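Local coordinates for aminoacyl-tRNA synthetase-interacting multifunctional protein p43 (Plasmodium vivax, PDB 6IPA) that probably binds tRNA through a C-terminal EMAP II-like domain with an OB-type fold, at residues L68-G73 against R78-G83; A102-K107 against H115-C120; E91-K96 against I127-P132; D41-L46 against I142-M147. One frame throughout, in Å; residues are numbered along the deposited sequence.

Four contacts sample how a strand-rich EMAP II-like domain is closed up. Contact 1 is a beta hairpin at one margin of the four-stranded antiparallel sheet. Contact 2 follows it along the chain, its centre about 8 Å away, and the two touch, among other places, where R78 and D79 meet A102 and H115. Contact 3 spans contact 2 in sequence, bringing a loop before strand 97-101 against strand 126-129, and touches it through 118-120. Contact 4, about 22 Å between centres from both contacts 1 and 3, encloses all the others in sequence: residues just before strand 48-58, near the start of the modelled chain, meet strand 143-144 of the larger sheet, about a hundred residues on.

Contact 1: residues L68-G73 against R78-G83; sequences LKINVG and RDICSG
K69 and D79 face each other in a non-hydrogen-bonded pair and run their side chains out side by side, on the same face of the sheet. The lysine chain stays extended until chi4 (-72°), where it bends and brings NZ to the syn lone pair of D79 OD1, a salt bridge of 3.1 Å. A water bound to that same OD1 also donates to L68 O at 2.8 Å, stitching the carboxylate to the backbone. These strands, 66-71 and 78-82, form an antiparallel hairpin, with hydrogen-bonded pairs L68-I80 and I70-R78 on either side of the charged one; I80 N bonds to L68 O at 2.9 Å. On the opposite face, which L68, I70 and I80 share with R78, the two isoleucines cross at about a right angle, I70 CD1 lying 3.9 Å from I80 CD1. L68 CD1 rests 4.1 Å from S82 CB. Near the turn, V72 CG2 lies 4.0 Å from R78 NE. R78 stretches past it, extended from CG to NE, to give NH1 to A102 O and H115 O and NH2 to E74. N71 OD1 takes the amide of G73 (2.8 Å) in an Asx turn, where G73's positive phi suits glycine.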
loop_
_atom_site.group_PDB
_atom_site.type_symbol
_atom_site.label_atom_id
_atom_site.label_comp_id
_atom_site.label_asym_id
_atom_site.label_seq_id
_atom_site.Cartn_x
_atom_site.Cartn_y
_atom_site.Cartn_z
ATOM N N LEU A 68 4.672 11.316 -3.969
ATOM C CA LEU A 68 4.880 11.151 -2.516
ATOM C C LEU A 68 6.267 10.774 -2.151
ATOM O O LEU A 68 6.927 10.071 -2.881
ATOM C CB LEU A 68 3.976 10.079 -1.918
ATOM C CG LEU A 68 2.520 10.489 -1.797
ATOM C CD1 LEU A 68 1.913 10.844 -3.162
ATOM C CD2 LEU A 68 1.763 9.374 -1.069
ATOM N N LYS A 69 6.691 11.223 -0.975
ATOM C CA LYS A 69 7.972 10.832 -0.409
ATOM C C LYS A 69 7.642 10.062 0.860
ATOM O O LYS A 69 6.986 10.583 1.755
ATOM C CB LYS A 69 8.875 12.050 -0.145
ATOM C CG LYS A 69 9.378 12.692 -1.428
ATOM C CD LYS A 69 10.316 13.859 -1.140
ATOM C CE LYS A 69 10.690 14.633 -2.403
ATOM N NZ LYS A 69 11.616 13.812 -3.234
ATOM N N ILE A 70 8.051 8.803 0.917
ATOM C CA ILE A 70 7.567 7.954 1.974
ATOM C C ILE A 70 8.716 7.189 2.615
ATOM O O ILE A 70 9.488 6.547 1.941
ATOM C CB ILE A 70 6.475 7.006 1.470
ATOM C CG1 ILE A 70 5.468 7.732 0.549
ATOM C CG2 ILE A 70 5.743 6.458 2.667
ATOM C CD1 ILE A 70 4.196 6.933 0.307
ATOM N N ASN A 71 8.876 7.357 3.911
ATOM C CA ASN A 71 9.933 6.704 4.683
ATOM C C ASN A 71 9.421 5.321 5.026
ATOM O O ASN A 71 8.398 5.190 5.744
ATOM C CB ASN A 71 10.168 7.493 5.963
ATOM C CG ASN A 71 11.017 6.762 6.937
ATOM O OD1 ASN A 71 11.457 5.613 6.698
ATOM N ND2 ASN A 71 11.237 7.387 8.074
ATOM N N VAL A 72 10.084 4.299 4.486
ATOM C CA VAL A 72 9.651 2.923 4.711
ATOM C C VAL A 72 10.772 2.149 5.436
ATOM O O VAL A 72 10.843 0.937 5.368
ATOM C CB VAL A 72 9.266 2.199 3.423
ATOM C CG1 VAL A 72 7.927 2.633 2.906
ATOM C CG2 VAL A 72 10.293 2.443 2.367
ATOM N N GLY A 73 11.637 2.862 6.142
ATOM C CA GLY A 73 12.589 2.255 7.034
ATOM C C GLY A 73 13.912 2.129 6.381
ATOM O O GLY A 73 14.824 1.645 7.002
ATOM N N ARG A 78 11.511 6.810 0.041
ATOM C CA ARG A 78 11.243 6.480 -1.356
ATOM C C ARG A 78 10.354 7.512 -1.992
ATOM O O ARG A 78 9.664 8.231 -1.309
ATOM C CB ARG A 78 10.530 5.132 -1.498
ATOM C CG ARG A 78 11.378 3.886 -1.377
ATOM C CD ARG A 78 10.569 2.642 -1.809
ATOM N NE ARG A 78 11.211 1.401 -1.376
ATOM C CZ ARG A 78 10.807 0.158 -1.673
ATOM N NH1 ARG A 78 9.753 -0.086 -2.433
ATOM N NH2 ARG A 78 11.486 -0.867 -1.178
ATOM N N ASP A 79 10.378 7.531 -3.317
ATOM C CA ASP A 79 9.514 8.328 -4.166
ATOM C C ASP A 79 8.476 7.387 -4.734
ATOM O O ASP A 79 8.816 6.452 -5.446
ATOM C CB ASP A 79 10.317 8.921 -5.325
ATOM C CG ASP A 79 11.242 10.074 -4.882
ATOM O OD1 ASP A 79 10.735 11.084 -4.307
ATOM O OD2 ASP A 79 12.470 9.974 -5.141
ATOM N N ILE A 80 7.219 7.634 -4.400
ATOM C CA ILE A 80 6.110 6.832 -4.862
ATOM C C ILE A 80 5.055 7.797 -5.437
ATOM O O ILE A 80 4.620 8.727 -4.743
ATOM C CB ILE A 80 5.491 6.011 -3.685
ATOM C CG1 ILE A 80 6.432 4.885 -3.215
ATOM C CG2 ILE A 80 4.157 5.388 -4.054
ATOM C CD1 ILE A 80 6.101 4.302 -1.840
ATOM N N CYS A 81 4.625 7.553 -6.675
ATOM C CA CYS A 81 3.415 8.214 -7.225
ATOM C C CYS A 81 2.066 7.602 -6.735
ATOM O O CYS A 81 1.988 6.429 -6.375
ATOM C CB CYS A 81 3.456 8.212 -8.760
ATOM S SG CYS A 81 4.685 9.354 -9.471
ATOM N N SER A 82 1.006 8.416 -6.731
ATOM C CA SER A 82 -0.337 7.935 -6.412
ATOM C C SER A 82 -1.390 8.695 -7.202
ATOM O O SER A 82 -1.316 9.929 -7.354
ATOM C CB SER A 82 -0.623 8.094 -4.928
ATOM O OG SER A 82 -1.854 7.477 -4.598
ATOM N N GLY A 83 -2.397 7.955 -7.654
ATOM C CA GLY A 83 -3.485 8.492 -8.437
ATOM C C GLY A 83 -4.649 8.888 -7.568
ATOM O O GLY A 83 -5.785 8.566 -7.870
HETATM O O HOH W 1 7.879 11.752 -4.964
#

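Contact 2: residues A102-K107 against H115-C120; sequences ANLKEK and HGMVLC
A chi1 of -176° places the ring of H115 beside its own carbonyl carbon and directs it at the 102-107 loop, while L104, with chi1 at -65°, drops its branch onto the chain beyond the histidine. H115 meets the loop largely through its CD2 corner. L104 O sits at the ring edge, in plane, 3.5 Å from H115 CD2; E106 N approaches H115 CD2 obliquely at 3.6 Å. Across this contact the ring meets mainly backbone atoms, by van der Waals packing. The extended E106 side chain passes at about a right angle to H115, its OE2 4.2 Å from H115 CB, with the carboxylate 58° from the ring plane.

On the other side of the contact, L104 CD1 touches two neighbours, G116 C and the sulfur of M117, L104 CD1 to M117 SD being 4.0 Å. Between these places a water accepts from G116 N at 3.0 Å and lies 3.2 Å from K105 O, to which it can donate, though other acceptors compete for its protons. The backbone of G116, at positive phi, would jam a beta carbon against the carbonyl before it, which accounts for glycine here. The two segments flank the small hairpin of strands 107-109 and 112-114, with K107 paired to S114. Further along, V118 and L119 pack on strand 97-101, and A102 lies against I49 of strand 48-58.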
loop_
_atom_site.group_PDB
_atom_site.type_symbol
_atom_site.label_atom_id
_atom_site.label_comp_id
_atom_site.label_asym_id
_atom_site.label_seq_id
_atom_site.Cartn_x
_atom_site.Cartn_y
_atom_site.Cartn_z
ATOM N N ALA A 102 6.020 -2.757 -1.096
ATOM C CA ALA A 102 7.423 -2.397 -1.361
ATOM C C ALA A 102 8.156 -3.096 -2.490
ATOM O O ALA A 102 9.126 -2.565 -3.019
ATOM C CB ALA A 102 8.206 -2.579 -0.073
ATOM N N ASN A 103 7.709 -4.284 -2.891
ATOM C CA ASN A 103 8.514 -5.131 -3.791
ATOM C C ASN A 103 8.150 -5.148 -5.252
ATOM O O ASN A 103 8.698 -5.949 -6.037
ATOM C CB ASN A 103 8.644 -6.549 -3.258
ATOM C CG ASN A 103 7.334 -7.333 -3.223
ATOM O OD1 ASN A 103 6.230 -6.783 -3.102
ATOM N ND2 ASN A 103 7.462 -8.642 -3.311
ATOM N N LEU A 104 7.257 -4.246 -5.638
ATOM C CA LEU A 104 7.115 -3.892 -7.023
ATOM C C LEU A 104 8.440 -3.273 -7.412
ATOM O O LEU A 104 9.126 -2.725 -6.539
ATOM C CB LEU A 104 6.041 -2.852 -7.150
ATOM C CG LEU A 104 4.633 -3.274 -6.770
ATOM C CD1 LEU A 104 3.754 -2.037 -6.615
ATOM C CD2 LEU A 104 4.049 -4.138 -7.870
ATOM N N LYS A 105 8.784 -3.318 -8.700
ATOM C CA LYS A 105 10.011 -2.683 -9.207
ATOM C C LYS A 105 9.796 -1.213 -9.504
ATOM O O LYS A 105 8.687 -0.805 -9.892
ATOM C CB LYS A 105 10.515 -3.346 -10.514
ATOM C CG LYS A 105 11.016 -4.782 -10.380
ATOM C CD LYS A 105 12.262 -5.105 -11.212
ATOM C CE LYS A 105 12.225 -6.523 -11.766
ATOM N NZ LYS A 105 11.318 -6.616 -12.948
ATOM N N GLU A 106 10.869 -0.433 -9.312
ATOM C CA GLU A 106 10.911 0.978 -9.680
ATOM C C GLU A 106 10.478 1.118 -11.138
ATOM O O GLU A 106 10.894 0.316 -12.004
ATOM C CB GLU A 106 12.324 1.572 -9.513
ATOM C CG GLU A 106 12.377 3.086 -9.798
ATOM C CD GLU A 106 13.582 3.831 -9.183
ATOM O OE1 GLU A 106 14.755 3.602 -9.593
ATOM O OE2 GLU A 106 13.359 4.688 -8.308
ATOM N N LYS A 107 9.626 2.111 -11.380
ATOM C CA LYS A 107 9.152 2.513 -12.707
ATOM C C LYS A 107 9.404 4.028 -12.923
ATOM O O LYS A 107 9.728 4.733 -11.963
ATOM C CB LYS A 107 7.667 2.200 -12.815
ATOM C CG LYS A 107 7.405 0.772 -13.203
ATOM C CD LYS A 107 5.922 0.553 -13.421
ATOM C CE LYS A 107 5.231 0.226 -12.113
ATOM N NZ LYS A 107 3.793 -0.070 -12.357
ATOM N N HIS A 115 8.575 3.910 -6.844
ATOM C CA HIS A 115 9.065 2.618 -6.368
ATOM C C HIS A 115 8.213 2.081 -5.228
ATOM O O HIS A 115 8.482 2.373 -4.080
ATOM C CB HIS A 115 10.513 2.775 -5.896
ATOM C CG HIS A 115 11.145 1.495 -5.477
ATOM N ND1 HIS A 115 12.259 1.444 -4.658
ATOM C CD2 HIS A 115 10.813 0.209 -5.746
ATOM C CE1 HIS A 115 12.592 0.184 -4.459
ATOM N NE2 HIS A 115 11.722 -0.580 -5.093
ATOM N N GLY A 116 7.199 1.291 -5.567
ATOM C CA GLY A 116 6.208 0.776 -4.613
ATOM C C GLY A 116 4.832 1.394 -4.902
ATOM O O GLY A 116 4.657 2.050 -5.914
ATOM N N MET A 117 3.842 1.172 -4.041
ATOM C CA MET A 117 2.536 1.846 -4.191
ATOM C C MET A 117 1.776 1.820 -2.856
ATOM O O MET A 117 1.977 0.954 -2.034
ATOM C CB MET A 117 1.694 1.248 -5.341
ATOM C CG MET A 117 0.716 0.157 -4.924
ATOM S SD MET A 117 -0.026 -0.881 -6.222
ATOM C CE MET A 117 -1.121 0.310 -7.009
ATOM N N VAL A 118 0.872 2.774 -2.673
ATOM C CA VAL A 118 0.192 2.969 -1.409
ATOM C C VAL A 118 -1.160 2.318 -1.525
ATOM O O VAL A 118 -1.797 2.422 -2.577
ATOM C CB VAL A 118 0.070 4.462 -1.034
ATOM C CG1 VAL A 118 -0.770 4.614 0.214
ATOM C CG2 VAL A 118 1.448 5.071 -0.847
ATOM N N LEU A 119 -1.569 1.620 -0.456
ATOM C CA LEU A 119 -2.697 0.703 -0.565
ATOM C C LEU A 119 -3.945 1.402 -0.044
ATOM O O LEU A 119 -3.841 2.136 0.937
ATOM C CB LEU A 119 -2.453 -0.607 0.205
ATOM C CG LEU A 119 -1.378 -1.678 -0.099
ATOM C CD1 LEU A 119 -1.242 -2.824 0.889
ATOM C CD2 LEU A 119 -1.583 -2.257 -1.461
ATOM N N CYS A 120 -5.096 1.155 -0.689
ATOM C CA CYS A 120 -6.371 1.829 -0.363
ATOM C C CYS A 120 -7.592 0.946 -0.474
ATOM O O CYS A 120 -7.621 -0.027 -1.219
ATOM C CB CYS A 120 -6.677 2.975 -1.328
ATOM S SG CYS A 120 -5.412 4.214 -1.573
HETATM O O HOH W 2 6.478 1.041 -8.446
#

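Contact 3: residues E91-K96 against I127-P132; sequences EDLLHK and IELLAP
L129 carries this contact from the strand side, meeting L93, D92 and K96. Its closest fit is with L93: the two leucines cross at about a right angle, methyl against methyl, with L93 CD2 and L129 CD2 4.0 Å apart. L93 is buried, and its chi1 of -57° carries the branch toward strand 126-129 although its beta carbon is not aimed there. L93 also packs on V56 and L84, and L129 on V98, so the pair continues the apolar packing around those residues, although L129 stays partly exposed.

The other branch of L129 meets a thinner, more polar rim. L129 CD1 lies 4.2 Å from D92 O and likewise 4.2 Å from K96 CG, the aliphatic part of an exposed lysine. It is thus the carbon chain of K96, rather than its ammonium group, that the leucine touches. K96 curls back over its own segment, and its NZ approaches D92 O from above the carbonyl plane; the separation is too short to be taken literally. A type II beta turn from L93 to K96, with K96 N to L93 O at 3.2 Å, brings K96 back near D92.

No hydrogen bond or salt bridge crosses between the two segments. The join therefore rests on dispersion and on burying leucine methyls, while the D92 carboxylate finds its partner, N89 N, outside the two segments.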
loop_
_atom_site.group_PDB
_atom_site.type_symbol
_atom_site.label_atom_id
_atom_site.label_comp_id
_atom_site.label_asym_id
_atom_site.label_seq_id
_atom_site.Cartn_x
_atom_site.Cartn_y
_atom_site.Cartn_z
ATOM N N GLU A 91 -3.194 17.416 2.488
ATOM C CA GLU A 91 -3.172 17.224 3.937
ATOM C C GLU A 91 -3.885 15.917 4.357
ATOM O O GLU A 91 -3.749 15.477 5.508
ATOM C CB GLU A 91 -3.733 18.464 4.655
ATOM C CG GLU A 91 -5.250 18.639 4.592
ATOM C CD GLU A 91 -5.793 19.273 3.298
ATOM O OE1 GLU A 91 -5.151 20.152 2.669
ATOM O OE2 GLU A 91 -6.924 18.900 2.930
ATOM N N ASP A 92 -4.614 15.291 3.432
ATOM C CA ASP A 92 -5.255 13.992 3.674
ATOM C C ASP A 92 -4.276 12.816 3.692
ATOM O O ASP A 92 -4.567 11.752 4.241
ATOM C CB ASP A 92 -6.269 13.717 2.582
ATOM C CG ASP A 92 -7.432 14.607 2.676
ATOM O OD1 ASP A 92 -7.901 14.775 3.819
ATOM O OD2 ASP A 92 -7.851 15.153 1.632
ATOM N N LEU A 93 -3.134 13.045 3.058
ATOM C CA LEU A 93 -2.096 12.098 2.887
ATOM C C LEU A 93 -0.851 12.460 3.719
ATOM O O LEU A 93 -0.120 11.550 4.189
ATOM C CB LEU A 93 -1.706 12.088 1.403
ATOM C CG LEU A 93 -2.749 11.804 0.321
ATOM C CD1 LEU A 93 -2.143 11.868 -1.076
ATOM C CD2 LEU A 93 -3.329 10.423 0.533
ATOM N N LEU A 94 -0.596 13.768 3.875
ATOM C CA LEU A 94 0.650 14.221 4.453
ATOM C C LEU A 94 0.805 13.668 5.861
ATOM O O LEU A 94 -0.142 13.580 6.624
ATOM C CB LEU A 94 0.744 15.773 4.459
ATOM C CG LEU A 94 2.118 16.355 4.817
ATOM C CD1 LEU A 94 3.154 16.053 3.754
ATOM C CD2 LEU A 94 2.079 17.848 5.043
ATOM N N HIS A 95 2.008 13.254 6.212
ATOM C CA HIS A 95 2.257 12.845 7.592
ATOM C C HIS A 95 1.360 11.705 8.101
ATOM O O HIS A 95 1.208 11.505 9.290
ATOM C CB HIS A 95 2.233 14.071 8.511
ATOM C CG HIS A 95 3.409 14.970 8.295
ATOM N ND1 HIS A 95 3.451 16.285 8.730
ATOM C CD2 HIS A 95 4.590 14.744 7.660
ATOM C CE1 HIS A 95 4.603 16.818 8.379
ATOM N NE2 HIS A 95 5.320 15.907 7.737
ATOM N N LYS A 96 0.808 10.929 7.176
ATOM C CA LYS A 96 0.152 9.661 7.518
ATOM C C LYS A 96 1.153 8.502 7.470
ATOM O O LYS A 96 2.196 8.558 6.785
ATOM C CB LYS A 96 -0.999 9.350 6.559
ATOM C CG LYS A 96 -2.123 10.361 6.565
ATOM C CD LYS A 96 -2.829 10.449 7.897
ATOM C CE LYS A 96 -3.794 11.631 7.873
ATOM N NZ LYS A 96 -4.774 11.554 6.730
ATOM N N ILE A 127 -12.609 6.591 -2.088
ATOM C CA ILE A 127 -11.385 5.809 -1.878
ATOM C C ILE A 127 -10.699 6.325 -0.622
ATOM O O ILE A 127 -10.543 7.524 -0.479
ATOM C CB ILE A 127 -10.461 5.826 -3.125
ATOM C CG1 ILE A 127 -9.234 4.897 -2.958
ATOM C CG2 ILE A 127 -10.031 7.246 -3.470
ATOM C CD1 ILE A 127 -8.280 4.923 -4.140
ATOM N N GLU A 128 -10.341 5.450 0.313
ATOM C CA GLU A 128 -9.615 5.859 1.515
ATOM C C GLU A 128 -8.344 5.036 1.674
ATOM O O GLU A 128 -8.243 3.922 1.146
ATOM C CB GLU A 128 -10.459 5.693 2.783
ATOM C CG GLU A 128 -11.818 6.385 2.790
ATOM C CD GLU A 128 -11.738 7.931 2.785
ATOM O OE1 GLU A 128 -10.773 8.517 3.352
ATOM O OE2 GLU A 128 -12.667 8.559 2.217
ATOM N N LEU A 129 -7.371 5.584 2.389
ATOM C CA LEU A 129 -6.152 4.863 2.673
ATOM C C LEU A 129 -6.421 3.752 3.679
ATOM O O LEU A 129 -7.287 3.887 4.540
ATOM C CB LEU A 129 -5.142 5.786 3.347
ATOM C CG LEU A 129 -4.590 6.979 2.664
ATOM C CD1 LEU A 129 -3.784 7.706 3.706
ATOM C CD2 LEU A 129 -3.685 6.575 1.559
ATOM N N LEU A 130 -5.630 2.686 3.608
ATOM C CA LEU A 130 -5.600 1.659 4.691
ATOM C C LEU A 130 -4.721 2.261 5.741
ATOM O O LEU A 130 -3.786 2.970 5.407
ATOM C CB LEU A 130 -5.042 0.316 4.205
ATOM C CG LEU A 130 -5.757 -0.297 2.992
ATOM C CD1 LEU A 130 -5.096 -1.602 2.585
ATOM C CD2 LEU A 130 -7.273 -0.482 3.232
ATOM N N ALA A 131 -5.070 2.068 6.994
ATOM C CA ALA A 131 -4.363 2.717 8.083
ATOM C C ALA A 131 -3.916 1.696 9.153
ATOM O O ALA A 131 -4.727 0.836 9.580
ATOM C CB ALA A 131 -5.253 3.794 8.722
ATOM N N PRO A 132 -2.639 1.792 9.584
ATOM C CA PRO A 132 -2.151 1.038 10.741
ATOM C C PRO A 132 -2.516 1.759 11.957
ATOM O O PRO A 132 -2.442 2.938 11.940
ATOM C CB PRO A 132 -0.622 1.113 10.616
ATOM C CG PRO A 132 -0.373 2.318 9.778
ATOM C CD PRO A 132 -1.526 2.362 8.809
#

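Contact 4: residues D41-L46 against I142-M147; sequences DDITRL and IICENM
I43 reaches both C144 and M147 by spreading its two branches. With CG1 anti to the backbone N (chi1 -174°), the long arm runs out to put I43 CD1 3.6 Å from C144 SG, while the short arm, CG2, faces the methyl end of M147. That end is brought round by a bend at chi3 in an otherwise extended chain, and the two side chains cross at about a right angle; the I43 CG2 to M147 CE separation of 3.2 Å is improbably short and its exact value doubtful. T44 meets the same methionine at a slant, T44 CG2 lying 4.0 Å from M147 CG.

Turns on both sides position these groups. D42 OD1 accepts from T44 N at 3.2 Å, an Asx turn, and from T44 OG1 at 2.6 Å; both donors come from the same face of the carboxylate. This grip fixes the threonine hydroxyl, leaving CG2 for the methionine, and starts the 3-10 segment 43-45. Opposite, a type II beta turn from C144 to M147 presents both sulfur side chains to I43. A water near I142 O and, weakly, L46 O lies between the two backbones.

Further out, Y182 of strand 179-182 touches I43 and C144, and A185 of strand 185-189 also packs on C144. L46 leans on helix 165-169 through F166 and I169, just before the chain enters strand 48-58.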
loop_
_atom_site.group_PDB
_atom_site.type_symbol
_atom_site.label_atom_id
_atom_site.label_comp_id
_atom_site.label_asym_id
_atom_site.label_seq_id
_atom_site.Cartn_x
_atom_site.Cartn_y
_atom_site.Cartn_z
ATOM N N ASP A 41 -1.271 -17.076 -6.436
ATOM C CA ASP A 41 -2.188 -16.620 -5.323
ATOM C C ASP A 41 -1.565 -17.021 -3.980
ATOM O O ASP A 41 -1.955 -17.995 -3.348
ATOM C CB ASP A 41 -3.645 -17.146 -5.450
ATOM C CG ASP A 41 -4.561 -16.732 -4.247
ATOM O OD1 ASP A 41 -4.170 -15.825 -3.471
ATOM O OD2 ASP A 41 -5.680 -17.321 -4.064
ATOM N N ASP A 42 -0.574 -16.265 -3.556
ATOM C CA ASP A 42 0.140 -16.623 -2.355
ATOM C C ASP A 42 0.550 -15.289 -1.761
ATOM O O ASP A 42 1.382 -14.567 -2.319
ATOM C CB ASP A 42 1.334 -17.511 -2.711
ATOM C CG ASP A 42 2.278 -17.747 -1.553
ATOM O OD1 ASP A 42 1.919 -17.478 -0.371
ATOM O OD2 ASP A 42 3.408 -18.209 -1.844
ATOM N N ILE A 43 -0.045 -14.958 -0.631
ATOM C CA ILE A 43 0.141 -13.639 -0.101
ATOM C C ILE A 43 1.487 -13.471 0.595
ATOM O O ILE A 43 1.937 -12.349 0.811
ATOM C CB ILE A 43 -1.038 -13.232 0.781
ATOM C CG1 ILE A 43 -0.884 -11.776 1.207
ATOM C CG2 ILE A 43 -1.158 -14.144 1.996
ATOM C CD1 ILE A 43 -2.116 -11.187 1.808
ATOM N N THR A 44 2.169 -14.571 0.894
ATOM C CA THR A 44 3.498 -14.490 1.512
ATOM C C THR A 44 4.481 -13.795 0.563
ATOM O O THR A 44 5.531 -13.313 0.971
ATOM C CB THR A 44 3.993 -15.892 1.895
ATOM O OG1 THR A 44 4.138 -16.683 0.714
ATOM C CG2 THR A 44 2.996 -16.573 2.845
ATOM N N ARG A 45 4.097 -13.719 -0.708
ATOM C CA ARG A 45 4.975 -13.236 -1.762
ATOM C C ARG A 45 4.988 -11.728 -1.890
ATOM O O ARG A 45 5.916 -11.178 -2.459
ATOM C CB ARG A 45 4.594 -13.857 -3.103
ATOM C CG ARG A 45 4.996 -15.309 -3.206
ATOM C CD ARG A 45 4.615 -15.973 -4.523
ATOM N NE ARG A 45 5.517 -15.528 -5.551
ATOM C CZ ARG A 45 5.421 -15.851 -6.835
ATOM N NH1 ARG A 45 4.452 -16.682 -7.289
ATOM N NH2 ARG A 45 6.308 -15.337 -7.675
ATOM N N LEU A 46 3.956 -11.079 -1.349
ATOM C CA LEU A 46 3.910 -9.639 -1.212
ATOM C C LEU A 46 4.650 -9.196 0.018
ATOM O O LEU A 46 4.422 -9.710 1.083
ATOM C CB LEU A 46 2.448 -9.123 -1.096
ATOM C CG LEU A 46 1.472 -9.579 -2.164
ATOM C CD1 LEU A 46 0.150 -8.874 -1.995
ATOM C CD2 LEU A 46 2.043 -9.349 -3.539
ATOM N N ILE A 142 3.607 -6.107 7.285
ATOM C CA ILE A 142 2.223 -6.354 7.669
ATOM C C ILE A 142 1.834 -7.729 7.122
ATOM O O ILE A 142 2.002 -8.014 5.911
ATOM C CB ILE A 142 1.301 -5.304 7.032
ATOM C CG1 ILE A 142 1.703 -3.847 7.440
ATOM C CG2 ILE A 142 -0.162 -5.619 7.296
ATOM C CD1 ILE A 142 1.815 -3.600 8.936
ATOM N N ILE A 143 1.330 -8.586 8.009
ATOM C CA ILE A 143 1.165 -10.017 7.738
ATOM C C ILE A 143 -0.263 -10.409 8.056
ATOM O O ILE A 143 -0.906 -9.717 8.815
ATOM C CB ILE A 143 2.112 -10.880 8.625
ATOM C CG1 ILE A 143 1.735 -10.800 10.114
ATOM C CG2 ILE A 143 3.570 -10.464 8.465
ATOM C CD1 ILE A 143 2.408 -11.858 10.989
ATOM N N CYS A 144 -0.757 -11.510 7.512
ATOM C CA CYS A 144 -2.076 -12.025 7.903
ATOM C C CYS A 144 -2.042 -12.873 9.168
ATOM O O CYS A 144 -0.970 -13.161 9.715
ATOM C CB CYS A 144 -2.676 -12.854 6.770
ATOM S SG CYS A 144 -2.805 -11.880 5.282
ATOM N N GLU A 145 -3.200 -13.351 9.571
ATOM C CA GLU A 145 -3.304 -14.226 10.714
ATOM C C GLU A 145 -2.911 -15.609 10.213
ATOM O O GLU A 145 -3.268 -16.017 9.129
ATOM C CB GLU A 145 -4.709 -14.229 11.334
ATOM C CG GLU A 145 -5.725 -13.257 10.766
ATOM C CD GLU A 145 -6.941 -13.009 11.648
ATOM O OE1 GLU A 145 -8.068 -13.082 11.169
ATOM O OE2 GLU A 145 -6.791 -12.724 12.825
ATOM N N ASN A 146 -2.149 -16.309 11.027
ATOM C CA ASN A 146 -1.632 -17.657 10.716
ATOM C C ASN A 146 -0.656 -17.697 9.552
ATOM O O ASN A 146 -0.582 -18.691 8.829
ATOM C CB ASN A 146 -2.791 -18.631 10.465
ATOM C CG ASN A 146 -3.846 -18.545 11.540
ATOM O OD1 ASN A 146 -3.553 -18.173 12.692
ATOM N ND2 ASN A 146 -5.084 -18.868 11.180
ATOM N N MET A 147 0.076 -16.608 9.360
ATOM C CA MET A 147 1.037 -16.540 8.280
ATOM C C MET A 147 2.388 -16.753 8.931
ATOM O O MET A 147 2.609 -16.385 10.087
ATOM C CB MET A 147 0.952 -15.198 7.538
ATOM C CG MET A 147 1.985 -15.019 6.428
ATOM S SD MET A 147 1.991 -13.439 5.526
ATOM C CE MET A 147 0.365 -13.526 4.778
HETATM O O HOH W 3 3.574 -8.648 4.108
#